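Local structure of endoglucanase (Komagataeibacter sucrofermentans, 6VC5) at residues S161-F166 with K176-G181. The protein probably hydrolyses internal beta-1,4-glucosidic linkages in cellulose and related beta-glucans, as a member of glycoside hydrolase family 8. Numbering follows the deposited sequence.
Sequences SLMQAF and KVMGDG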
# COMPACT_ATOMS: atom_id res chain seq x y z
N SER A 161 -1.15 7.17 5.55
CA SER A 161 -1.15 8.28 4.61
C SER A 161 -2.44 9.09 4.70
O SER A 161 -2.41 10.32 4.60
CB SER A 161 -0.94 7.77 3.19
OG SER A 161 -0.74 8.88 2.34
N LEU A 162 -3.58 8.41 4.85
CA LEU A 162 -4.84 9.12 5.06
C LEU A 162 -4.80 9.94 6.35
O LEU A 162 -5.32 11.06 6.39
CB LEU A 162 -6.02 8.14 5.07
CG LEU A 162 -6.20 7.29 3.80
CD1 LEU A 162 -7.45 6.43 3.94
CD2 LEU A 162 -6.28 8.17 2.58
N MET A 163 -4.19 9.39 7.41
CA MET A 163 -4.06 10.13 8.66
C MET A 163 -3.18 11.36 8.46
O MET A 163 -3.45 12.44 9.02
CB MET A 163 -3.43 9.23 9.73
CG MET A 163 -4.14 7.89 9.99
SD MET A 163 -3.71 7.19 11.61
CE MET A 163 -2.00 6.74 11.44
N GLN A 164 -2.11 11.22 7.68
CA GLN A 164 -1.25 12.36 7.40
C GLN A 164 -2.00 13.43 6.62
O GLN A 164 -1.83 14.63 6.87
CB GLN A 164 -0.02 11.90 6.61
CG GLN A 164 0.95 13.02 6.27
CD GLN A 164 1.62 13.61 7.50
OE1 GLN A 164 1.63 14.82 7.69
NE2 GLN A 164 2.18 12.75 8.33
N ALA A 165 -2.84 13.02 5.66
CA ALA A 165 -3.60 14.00 4.89
C ALA A 165 -4.53 14.81 5.80
O ALA A 165 -4.66 16.03 5.63
CB ALA A 165 -4.40 13.28 3.80
N PHE A 166 -5.15 14.15 6.77
CA PHE A 166 -5.99 14.88 7.72
C PHE A 166 -5.16 15.82 8.59
O PHE A 166 -5.58 16.95 8.87
CB PHE A 166 -6.78 13.92 8.61
CG PHE A 166 -7.65 14.63 9.60
CD1 PHE A 166 -8.75 15.34 9.16
CD2 PHE A 166 -7.34 14.62 10.95
CE1 PHE A 166 -9.56 16.03 10.06
CE2 PHE A 166 -8.15 15.30 11.86
CZ PHE A 166 -9.26 16.00 11.41
N LYS A 176 -14.07 11.01 7.11
CA LYS A 176 -15.16 10.19 6.60
C LYS A 176 -14.64 9.05 5.73
O LYS A 176 -15.13 7.92 5.83
CB LYS A 176 -16.15 11.05 5.81
CG LYS A 176 -17.39 10.29 5.34
CD LYS A 176 -18.37 11.20 4.63
CE LYS A 176 -19.77 10.60 4.61
NZ LYS A 176 -19.89 9.48 3.61
N VAL A 177 -13.64 9.32 4.89
CA VAL A 177 -13.06 8.27 4.06
C VAL A 177 -12.46 7.16 4.93
O VAL A 177 -12.67 5.97 4.68
CB VAL A 177 -12.02 8.85 3.09
CG1 VAL A 177 -11.26 7.70 2.39
CG2 VAL A 177 -12.69 9.74 2.08
N MET A 178 -11.70 7.55 5.96
CA MET A 178 -11.08 6.58 6.86
C MET A 178 -12.14 5.78 7.62
O MET A 178 -12.04 4.55 7.73
CB MET A 178 -10.16 7.30 7.85
CG MET A 178 -8.74 7.59 7.34
SD MET A 178 -7.65 8.40 8.57
CE MET A 178 -8.19 10.11 8.47
N GLY A 179 -13.15 6.47 8.16
CA GLY A 179 -14.15 5.79 8.96
C GLY A 179 -15.04 4.88 8.13
O GLY A 179 -15.39 3.77 8.57
N ASP A 180 -15.42 5.32 6.94
CA ASP A 180 -16.15 4.43 6.05
C ASP A 180 -15.28 3.26 5.60
O ASP A 180 -15.78 2.14 5.44
CB ASP A 180 -16.68 5.19 4.83
CG ASP A 180 -17.79 6.18 5.19
OD1 ASP A 180 -18.28 6.14 6.35
OD2 ASP A 180 -18.18 6.99 4.32
N GLY A 181 -13.98 3.50 5.40
CA GLY A 181 -13.07 2.42 5.05
C GLY A 181 -13.03 1.32 6.10
O GLY A 181 -13.06 0.13 5.77
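Asp180 OD2, turned from the face where Met178 packs on Leu162, is gripped by two donors: Lys176 NZ, one helical turn back, which forms a salt bridge at 3.1 Å on its syn lone pair, and the backbone N of Thr135. Lys176 and Asp180 thus pair on a side of helix 172-187 that does not face helix 159-169. The two helices run back against each other, their segment axes 10.4 Å apart at 152°, as successive antiparallel helices do in the (alpha/alpha)6 barrel of this family. Met178 reaches across to helix 159-169. Its chain runs alongside Leu162, heading the other way, with CG 3.6 Å from Leu162 CB; SD meets Met163 CG at 3.8 Å, the two methionine chains lying roughly perpendicular. A bend at chi3 (-80°) turns the thioether's end, so that CE lies 3.7 Å from Leu162 O and 4.1 Å from Phe166 CB. Leu162 is buried, its branch CD1 4.3 Å from Val177 CG1. An alanine in place of Met178 would probably open a gap, taking from Leu162, Met163 and Phe166 the thioether they pack against. Met235, from a loop, also touches both methionines. Van der Waals packing joins the segments, suiting a long, unbranched, polarisable methionine.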